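Local coordinates for putative ABC-transporter ATP-binding protein (Alicyclobacillus acidocaldarius, PDB 1Z47), which probably binds and hydrolyses ATP as the nucleotide-binding subunit of a putative sulfate ABC transporter, at residues B[21-26]-B[30-35]; B[72-77]-B[85-90]; B[110-115]-B[124-129]. All coordinates share one frame; numbering follows the deposited sequence.

Contact 1. Residues B[21-26]-B[30-35]; sequences EKIYPG and SVRGVS
The hydroxyl oxygen of S30 is held by two backbone groups: Y24 N donates to S30 OG over 2.9 Å, nearly straight at 168°, and the same OG is hydrogen-bonded to the carbonyl oxygen of G27. The first torsion sets OG beside the serine's own backbone N (chi1 -62°), where Y24 N can reach it. Serine suits the place because one small hydroxyl can serve a backbone N-H and a backbone carbonyl at once. With an alanine here, Y24 N and G27 O would probably both lose their mate.

Next along, K22 and V31 form an antiparallel hydrogen-bonded pair. V31 N, tilted 34° from the carbonyl plane of K22, reaches K22 O at 2.7 Å, while K22 N meets V31 O at 3.0 Å, in the carbonyl plane and on a lone pair. Beside this pair, I23 CG2 lies 3.7 Å from S30 OG and 4.0 Å from R32 NH1, the side chains of I23 and R32 crossing at about a right angle. CD1 of the Y24 ring comes within 3.7 Å of S30 N.

Strands 15-22 and 31-32 thus make a beta hairpin. Beyond it, G33, with its positive phi, and V34 both face V20 in a G1 beta bulge, and the side chain of V31 packs on T56 and I57 of helix 54-62.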
loop_
_atom_site.group_PDB
_atom_site.type_symbol
_atom_site.label_atom_id
_atom_site.label_comp_id
_atom_site.label_asym_id
_atom_site.label_seq_id
_atom_site.Cartn_x
_atom_site.Cartn_y
_atom_site.Cartn_z
ATOM N N GLU B 21 28.774 -3.474 -12.375
ATOM C CA GLU B 21 28.715 -2.032 -12.432
ATOM C C GLU B 21 28.075 -1.600 -13.742
ATOM O O GLU B 21 28.429 -2.097 -14.806
ATOM C CB GLU B 21 30.137 -1.482 -12.321
ATOM C CG GLU B 21 30.269 0.008 -12.461
ATOM C CD GLU B 21 31.729 0.444 -12.451
ATOM O OE1 GLU B 21 32.419 0.196 -11.430
ATOM O OE2 GLU B 21 32.178 1.021 -13.471
ATOM N N LYS B 22 27.130 -0.668 -13.642
ATOM C CA LYS B 22 26.404 -0.121 -14.784
ATOM C C LYS B 22 25.975 1.252 -14.289
ATOM O O LYS B 22 25.003 1.381 -13.555
ATOM C CB LYS B 22 25.179 -0.977 -15.077
ATOM C CG LYS B 22 24.960 -1.297 -16.534
ATOM C CD LYS B 22 24.472 -0.110 -17.331
ATOM C CE LYS B 22 23.927 -0.606 -18.662
ATOM N NZ LYS B 22 23.463 0.476 -19.555
ATOM N N ILE B 23 26.712 2.271 -14.698
ATOM C CA ILE B 23 26.470 3.638 -14.251
ATOM C C ILE B 23 25.789 4.522 -15.286
ATOM O O ILE B 23 26.148 4.510 -16.463
ATOM C CB ILE B 23 27.823 4.267 -13.836
ATOM C CG1 ILE B 23 28.435 3.418 -12.722
ATOM C CG2 ILE B 23 27.647 5.713 -13.390
ATOM C CD1 ILE B 23 29.912 3.622 -12.541
ATOM N N TYR B 24 24.795 5.282 -14.846
ATOM C CA TYR B 24 24.090 6.193 -15.741
ATOM C C TYR B 24 24.497 7.604 -15.336
ATOM O O TYR B 24 24.343 7.994 -14.178
ATOM C CB TYR B 24 22.570 6.015 -15.623
ATOM C CG TYR B 24 22.061 4.693 -16.169
ATOM C CD1 TYR B 24 22.156 3.520 -15.424
ATOM C CD2 TYR B 24 21.511 4.620 -17.447
ATOM C CE1 TYR B 24 21.710 2.286 -15.940
ATOM C CE2 TYR B 24 21.069 3.404 -17.976
ATOM C CZ TYR B 24 21.173 2.243 -17.218
ATOM O OH TYR B 24 20.765 1.047 -17.765
ATOM N N PRO B 25 25.012 8.391 -16.289
ATOM C CA PRO B 25 25.449 9.760 -16.005
ATOM C C PRO B 25 24.422 10.625 -15.291
ATOM O O PRO B 25 24.768 11.651 -14.711
ATOM C CB PRO B 25 25.787 10.299 -17.390
ATOM C CG PRO B 25 24.753 9.603 -18.252
ATOM C CD PRO B 25 24.884 8.187 -17.746
ATOM N N GLY B 26 23.160 10.219 -15.341
ATOM C CA GLY B 26 22.121 11.002 -14.702
ATOM C C GLY B 26 21.890 10.635 -13.248
ATOM O O GLY B 26 21.114 11.297 -12.557
ATOM N N SER B 30 21.703 3.803 -11.797
ATOM C CA SER B 30 23.082 3.308 -11.675
ATOM C C SER B 30 23.176 2.148 -10.687
ATOM O O SER B 30 22.452 2.100 -9.680
ATOM C CB SER B 30 24.055 4.394 -11.179
ATOM O OG SER B 30 24.153 5.493 -12.070
ATOM N N VAL B 31 24.085 1.223 -10.991
ATOM C CA VAL B 31 24.368 0.064 -10.154
ATOM C C VAL B 31 25.856 0.284 -9.892
ATOM O O VAL B 31 26.662 0.281 -10.832
ATOM C CB VAL B 31 24.132 -1.251 -10.932
ATOM C CG1 VAL B 31 24.403 -2.446 -10.033
ATOM C CG2 VAL B 31 22.683 -1.292 -11.444
ATOM N N ARG B 32 26.222 0.472 -8.630
ATOM C CA ARG B 32 27.596 0.814 -8.294
ATOM C C ARG B 32 28.507 -0.228 -7.642
ATOM O O ARG B 32 28.894 -0.082 -6.481
ATOM C CB ARG B 32 27.553 2.102 -7.454
ATOM C CG ARG B 32 26.766 3.220 -8.133
ATOM C CD ARG B 32 26.660 4.494 -7.277
ATOM N NE ARG B 32 25.764 5.492 -7.873
ATOM C CZ ARG B 32 26.082 6.305 -8.876
ATOM N NH1 ARG B 32 27.295 6.266 -9.428
ATOM N NH2 ARG B 32 25.179 7.157 -9.343
ATOM N N GLY B 33 28.869 -1.263 -8.407
ATOM C CA GLY B 33 29.752 -2.298 -7.891
ATOM C C GLY B 33 29.042 -3.212 -6.930
ATOM O O GLY B 33 29.323 -3.220 -5.726
ATOM N N VAL B 34 28.126 -4.012 -7.463
ATOM C CA VAL B 34 27.338 -4.892 -6.619
ATOM C C VAL B 34 27.660 -6.378 -6.726
ATOM O O VAL B 34 27.944 -6.880 -7.807
ATOM C CB VAL B 34 25.833 -4.652 -6.912
ATOM C CG1 VAL B 34 24.962 -5.672 -6.178
ATOM C CG2 VAL B 34 25.474 -3.220 -6.499
ATOM N N SER B 35 27.607 -7.064 -5.587
ATOM C CA SER B 35 27.847 -8.502 -5.530
ATOM C C SER B 35 26.905 -9.153 -4.522
ATOM O O SER B 35 26.741 -8.665 -3.408
ATOM C CB SER B 35 29.296 -8.798 -5.126
ATOM O OG SER B 35 30.193 -8.287 -6.094
#

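Contact 2. Residues B[72-77]-B[85-90]; sequences VWIGGK and QKRNVG
R87 and V72 reach for each other from opposite directions. The arginine chain runs extended from CG to NE, carrying its guanidinium across to the valine, where V72 CG1 lies obliquely to the planar group and equally near both terminal nitrogens, 4.0 Å from R87 NH1 and 4.0 Å from R87 NH2. With CG1 set between the valine's own backbone N and carbonyl carbon (chi1 48°), the methyl is presented to the arginine. A long chain suits this place because it can lay its methylenes among apolar neighbours and still deliver its charge to polar ones: R87 NH1 is hydrogen-bonded to the carbonyl oxygen of L60, and R87 NE to that of L82. The buried guanidinium is therefore engaged by backbone oxygens, whose partial negative charge would be expected to steady it.

I74 and V89 meet differently, their side chains crossing at about a right angle. The touching groups are methyls, I74 CD1 against V89 CG1 at 4.0 Å, and the same CD1 lies 4.3 Å from R87 CD, so the isoleucine end sits by both residues. Strand 69-74 belongs to the antiparallel beta sheet of the ABC ATPase, whereas strand 89-93 is an outermost strand of the six-stranded mixed sheet; the branched side chains join the two. I74 also begins a type I' turn ending at K77, in which G75 and G76 take the positive phi angles that glycine adopts readily. Both I74 and V89 rest in addition on V166, in strand 166-170 beside 89-93.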
loop_
_atom_site.group_PDB
_atom_site.type_symbol
_atom_site.label_atom_id
_atom_site.label_comp_id
_atom_site.label_asym_id
_atom_site.label_seq_id
_atom_site.Cartn_x
_atom_site.Cartn_y
_atom_site.Cartn_z
ATOM N N VAL B 72 27.611 -11.588 -14.351
ATOM C CA VAL B 72 26.386 -12.165 -13.813
ATOM C C VAL B 72 26.356 -13.665 -14.071
ATOM O O VAL B 72 26.534 -14.119 -15.199
ATOM C CB VAL B 72 25.125 -11.523 -14.439
ATOM C CG1 VAL B 72 25.254 -11.480 -15.953
ATOM C CG2 VAL B 72 23.884 -12.317 -14.022
ATOM N N TRP B 73 26.117 -14.423 -13.013
ATOM C CA TRP B 73 26.074 -15.866 -13.102
ATOM C C TRP B 73 24.700 -16.407 -12.764
ATOM O O TRP B 73 24.006 -15.869 -11.900
ATOM C CB TRP B 73 27.092 -16.464 -12.138
ATOM C CG TRP B 73 28.492 -16.226 -12.543
ATOM C CD1 TRP B 73 29.097 -15.022 -12.761
ATOM C CD2 TRP B 73 29.468 -17.225 -12.818
ATOM N NE1 TRP B 73 30.399 -15.211 -13.162
ATOM C CE2 TRP B 73 30.652 -16.557 -13.205
ATOM C CE3 TRP B 73 29.459 -18.626 -12.777
ATOM C CZ2 TRP B 73 31.818 -17.244 -13.550
ATOM C CZ3 TRP B 73 30.615 -19.309 -13.119
ATOM C CH2 TRP B 73 31.781 -18.615 -13.502
ATOM N N ILE B 74 24.325 -17.484 -13.446
ATOM C CA ILE B 74 23.050 -18.144 -13.231
ATOM C C ILE B 74 23.277 -19.651 -13.329
ATOM O O ILE B 74 23.689 -20.154 -14.372
ATOM C CB ILE B 74 21.992 -17.716 -14.283
ATOM C CG1 ILE B 74 21.655 -16.228 -14.115
ATOM C CG2 ILE B 74 20.726 -18.534 -14.099
ATOM C CD1 ILE B 74 20.659 -15.675 -15.137
ATOM N N GLY B 75 23.007 -20.360 -12.236
ATOM C CA GLY B 75 23.200 -21.797 -12.217
ATOM C C GLY B 75 24.672 -22.142 -12.382
ATOM O O GLY B 75 25.022 -23.148 -13.007
ATOM N N GLY B 76 25.534 -21.299 -11.817
ATOM C CA GLY B 76 26.969 -21.511 -11.913
ATOM C C GLY B 76 27.449 -21.310 -13.337
ATOM O O GLY B 76 28.563 -21.694 -13.690
ATOM N N LYS B 77 26.604 -20.688 -14.151
ATOM C CA LYS B 77 26.913 -20.445 -15.551
ATOM C C LYS B 77 27.077 -18.958 -15.881
ATOM O O LYS B 77 26.114 -18.191 -15.834
ATOM C CB LYS B 77 25.804 -21.057 -16.408
ATOM C CG LYS B 77 25.908 -20.815 -17.902
ATOM C CD LYS B 77 24.717 -21.458 -18.625
ATOM C CE LYS B 77 24.753 -21.206 -20.130
ATOM N NZ LYS B 77 23.607 -21.852 -20.835
ATOM N N GLN B 85 17.020 -14.355 -24.470
ATOM C CA GLN B 85 16.571 -15.613 -25.062
ATOM C C GLN B 85 17.492 -16.780 -24.684
ATOM O O GLN B 85 17.040 -17.920 -24.536
ATOM C CB GLN B 85 16.541 -15.476 -26.584
ATOM C CG GLN B 85 17.936 -15.379 -27.190
ATOM C CD GLN B 85 17.927 -15.176 -28.690
ATOM O OE1 GLN B 85 17.500 -14.130 -29.181
ATOM N NE2 GLN B 85 18.400 -16.177 -29.427
ATOM N N LYS B 86 18.779 -16.477 -24.526
ATOM C CA LYS B 86 19.796 -17.470 -24.197
ATOM C C LYS B 86 19.894 -17.821 -22.712
ATOM O O LYS B 86 20.669 -18.706 -22.325
ATOM C CB LYS B 86 21.157 -16.975 -24.702
ATOM C CG LYS B 86 22.320 -17.942 -24.501
ATOM C CD LYS B 86 22.081 -19.285 -25.191
ATOM C CE LYS B 86 23.364 -20.115 -25.229
ATOM N NZ LYS B 86 24.416 -19.480 -26.092
ATOM N N ARG B 87 19.119 -17.142 -21.875
ATOM C CA ARG B 87 19.173 -17.428 -20.447
ATOM C C ARG B 87 17.969 -18.247 -20.013
ATOM O O ARG B 87 16.916 -18.212 -20.650
ATOM C CB ARG B 87 19.254 -16.121 -19.643
ATOM C CG ARG B 87 20.397 -15.202 -20.079
ATOM C CD ARG B 87 20.577 -14.004 -19.147
ATOM N NE ARG B 87 21.654 -13.120 -19.595
ATOM C CZ ARG B 87 22.145 -12.107 -18.882
ATOM N NH1 ARG B 87 21.659 -11.838 -17.674
ATOM N NH2 ARG B 87 23.130 -11.366 -19.375
ATOM N N ASN B 88 18.129 -18.992 -18.928
ATOM C CA ASN B 88 17.057 -19.838 -18.416
ATOM C C ASN B 88 16.154 -19.011 -17.494
ATOM O O ASN B 88 15.938 -19.368 -16.332
ATOM C CB ASN B 88 17.672 -21.009 -17.646
ATOM C CG ASN B 88 16.950 -22.322 -17.893
ATOM O OD1 ASN B 88 15.917 -22.604 -17.287
ATOM N ND2 ASN B 88 17.498 -23.136 -18.793
ATOM N N VAL B 89 15.614 -17.920 -18.024
ATOM C CA VAL B 89 14.773 -17.029 -17.227
ATOM C C VAL B 89 13.464 -16.648 -17.913
ATOM O O VAL B 89 13.422 -16.445 -19.122
ATOM C CB VAL B 89 15.532 -15.735 -16.906
ATOM C CG1 VAL B 89 16.857 -16.060 -16.232
ATOM C CG2 VAL B 89 15.767 -14.948 -18.180
ATOM N N GLY B 90 12.397 -16.542 -17.127
ATOM C CA GLY B 90 11.109 -16.172 -17.681
ATOM C C GLY B 90 10.715 -14.787 -17.198
ATOM O O GLY B 90 11.020 -14.431 -16.068
#

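Contact 3. Residues B[110-115]-B[124-129]; sequences FGLREK and ARVREL
Apolar contact carries the whole of this meeting, and L112 supplies one entire side of it. Its CD1 lies 3.3 Å from R125 CB, a close approach for two carbons, and its CD2 comes to 3.5 Å from R125 CG and 3.7 Å from R125 CD. Both methyls lie against one side of the arginine's aliphatic stem, CD1 nearest CB and CD2 nearest CG, the two side chains crossing at about a right angle. A second partner stands one residue along the helix: V126 CG2, placed beside its own backbone N, touches L112 CD1 at 3.7 Å. Leucine suits the spot because its two methyls branch far enough from the backbone to reach a helix whose nearest CA, that of R125, is 8.1 Å from its own.

The polar contacts of R125 lie on the helix side, away from L112. The arginine chain bends at chi2 and chi3 (-69° and 104°), taking its charged end there. R125 NH2 forms a salt bridge with E128 OE2 at 2.9 Å; the carboxylate is met from above its plane, while the oxygen lies 14° out of the guanidinium plane. Weak bonds run from NE and NH2 to E128 OE1, which sits at the guanidinium edge. L129 CG lies over one face of the group, and R125 NH1 is hydrogen-bonded to the carbonyl oxygen of A161, a residue that L112 and L129 also touch.

Helices 104-109 and 119-132, joined here through the segment between them, belong to the helical subdomain of an ABC ATPase; V126 packs on Y105 and V108. One arginine plays two parts: its methylenes behave as hydrocarbon toward L112, while E128 and A161 satisfy its polar end, and the E128 carboxylate would probably ease the closeness of the like charges of R125 and R163.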
loop_
_atom_site.group_PDB
_atom_site.type_symbol
_atom_site.label_atom_id
_atom_site.label_comp_id
_atom_site.label_asym_id
_atom_site.label_seq_id
_atom_site.Cartn_x
_atom_site.Cartn_y
_atom_site.Cartn_z
ATOM N N PHE B 110 2.768 -20.643 -26.150
ATOM C CA PHE B 110 3.810 -19.876 -26.838
ATOM C C PHE B 110 5.259 -20.309 -26.531
ATOM O O PHE B 110 6.046 -20.570 -27.442
ATOM C CB PHE B 110 3.644 -18.395 -26.493
ATOM C CG PHE B 110 4.427 -17.470 -27.381
ATOM C CD1 PHE B 110 3.987 -17.186 -28.674
ATOM C CD2 PHE B 110 5.607 -16.884 -26.929
ATOM C CE1 PHE B 110 4.713 -16.330 -29.506
ATOM C CE2 PHE B 110 6.340 -16.027 -27.755
ATOM C CZ PHE B 110 5.891 -15.750 -29.045
ATOM N N GLY B 111 5.611 -20.377 -25.252
ATOM C CA GLY B 111 6.964 -20.762 -24.869
ATOM C C GLY B 111 7.386 -22.175 -25.241
ATOM O O GLY B 111 8.474 -22.387 -25.777
ATOM N N LEU B 112 6.536 -23.148 -24.937
ATOM C CA LEU B 112 6.820 -24.543 -25.256
ATOM C C LEU B 112 6.933 -24.678 -26.769
ATOM O O LEU B 112 7.636 -25.555 -27.294
ATOM C CB LEU B 112 5.679 -25.422 -24.769
ATOM C CG LEU B 112 5.413 -25.435 -23.272
ATOM C CD1 LEU B 112 4.020 -25.991 -23.024
ATOM C CD2 LEU B 112 6.488 -26.260 -22.565
ATOM N N ARG B 113 6.219 -23.793 -27.455
ATOM C CA ARG B 113 6.176 -23.757 -28.907
ATOM C C ARG B 113 7.550 -23.594 -29.534
ATOM O O ARG B 113 7.736 -23.933 -30.699
ATOM C CB ARG B 113 5.257 -22.614 -29.362
ATOM C CG ARG B 113 5.044 -22.493 -30.862
ATOM C CD ARG B 113 4.376 -23.731 -31.441
ATOM N NE ARG B 113 3.752 -23.473 -32.740
ATOM C CZ ARG B 113 4.386 -22.977 -33.800
ATOM N NH1 ARG B 113 5.678 -22.679 -33.729
ATOM N NH2 ARG B 113 3.728 -22.776 -34.934
ATOM N N GLU B 114 8.523 -23.094 -28.780
ATOM C CA GLU B 114 9.844 -22.913 -29.358
ATOM C C GLU B 114 10.898 -23.908 -28.902
ATOM O O GLU B 114 11.997 -23.931 -29.440
ATOM C CB GLU B 114 10.346 -21.492 -29.118
ATOM C CG GLU B 114 11.608 -21.180 -29.911
ATOM C CD GLU B 114 12.115 -19.770 -29.694
ATOM O OE1 GLU B 114 12.404 -19.417 -28.527
ATOM O OE2 GLU B 114 12.228 -19.019 -30.695
ATOM N N LYS B 115 10.578 -24.734 -27.914
ATOM C CA LYS B 115 11.538 -25.728 -27.452
ATOM C C LYS B 115 11.445 -26.997 -28.311
ATOM O O LYS B 115 11.991 -28.047 -27.956
ATOM C CB LYS B 115 11.290 -26.073 -25.982
ATOM C CG LYS B 115 11.185 -24.859 -25.078
ATOM C CD LYS B 115 11.650 -25.174 -23.662
ATOM C CE LYS B 115 13.172 -25.336 -23.616
ATOM N NZ LYS B 115 13.709 -25.363 -22.229
ATOM N N ALA B 124 -0.103 -31.322 -23.054
ATOM C CA ALA B 124 -0.208 -31.762 -21.671
ATOM C C ALA B 124 0.408 -30.731 -20.717
ATOM O O ALA B 124 -0.089 -30.528 -19.605
ATOM C CB ALA B 124 0.501 -33.149 -21.487
ATOM N N ARG B 125 1.488 -30.094 -21.161
ATOM C CA ARG B 125 2.199 -29.087 -20.361
ATOM C C ARG B 125 1.246 -27.906 -20.150
ATOM O O ARG B 125 1.086 -27.395 -19.036
ATOM C CB ARG B 125 3.422 -28.601 -21.143
ATOM C CG ARG B 125 4.736 -28.378 -20.382
ATOM C CD ARG B 125 4.748 -27.215 -19.407
ATOM N NE ARG B 125 4.635 -27.661 -18.016
ATOM C CZ ARG B 125 5.274 -27.101 -16.989
ATOM N NH1 ARG B 125 6.084 -26.068 -17.183
ATOM N NH2 ARG B 125 5.091 -27.563 -15.759
ATOM N N VAL B 126 0.615 -27.475 -21.239
ATOM C CA VAL B 126 -0.310 -26.340 -21.171
ATOM C C VAL B 126 -1.498 -26.625 -20.280
ATOM O O VAL B 126 -1.827 -25.829 -19.392
ATOM C CB VAL B 126 -0.778 -25.936 -22.570
ATOM C CG1 VAL B 126 -1.875 -24.830 -22.486
ATOM C CG2 VAL B 126 0.424 -25.459 -23.363
ATOM N N ARG B 127 -2.131 -27.773 -20.474
ATOM C CA ARG B 127 -3.286 -28.101 -19.663
ATOM C C ARG B 127 -2.900 -28.182 -18.210
ATOM O O ARG B 127 -3.695 -27.854 -17.321
ATOM C CB ARG B 127 -3.917 -29.411 -20.151
ATOM C CG ARG B 127 -4.333 -29.287 -21.609
ATOM C CD ARG B 127 -5.201 -30.419 -22.113
ATOM N NE ARG B 127 -5.451 -30.253 -23.548
ATOM C CZ ARG B 127 -6.163 -29.264 -24.089
ATOM N NH1 ARG B 127 -6.725 -28.332 -23.324
ATOM N NH2 ARG B 127 -6.295 -29.196 -25.410
ATOM N N GLU B 128 -1.661 -28.606 -17.980
ATOM C CA GLU B 128 -1.119 -28.730 -16.639
ATOM C C GLU B 128 -1.113 -27.350 -15.976
ATOM O O GLU B 128 -1.622 -27.179 -14.877
ATOM C CB GLU B 128 0.321 -29.258 -16.714
ATOM C CG GLU B 128 0.936 -29.626 -15.363
ATOM C CD GLU B 128 2.469 -29.636 -15.370
ATOM O OE1 GLU B 128 3.089 -30.128 -16.347
ATOM O OE2 GLU B 128 3.062 -29.154 -14.376
ATOM N N LEU B 129 -0.505 -26.382 -16.655
ATOM C CA LEU B 129 -0.407 -25.024 -16.136
ATOM C C LEU B 129 -1.775 -24.370 -15.941
ATOM O O LEU B 129 -2.033 -23.745 -14.908
ATOM C CB LEU B 129 0.452 -24.175 -17.073
ATOM C CG LEU B 129 1.932 -24.551 -17.069
ATOM C CD1 LEU B 129 2.653 -23.861 -18.217
ATOM C CD2 LEU B 129 2.527 -24.170 -15.721
#

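Overall arrangement
The three contacts follow one another along the chain, each closing before the next opens, and all lie in the probable ATP-binding domain. Contacts 1 and 2 have centres about 21 Å apart and both reach the same antiparallel sheet, in which strands 15-22 and 69-74 are neighbours. Contact 2 also reaches strand 89-93 of the mixed sheet. Contact 3 is purely helical and loop packing, its centre about 20 Å from that of contact 2 and about 37 Å from that of contact 1. The series thus passes from the antiparallel sheet to the region of helices 104-109 and 119-132, so each contact holds a different part of the domain: hairpin, junction of the sheets, helical subdomain.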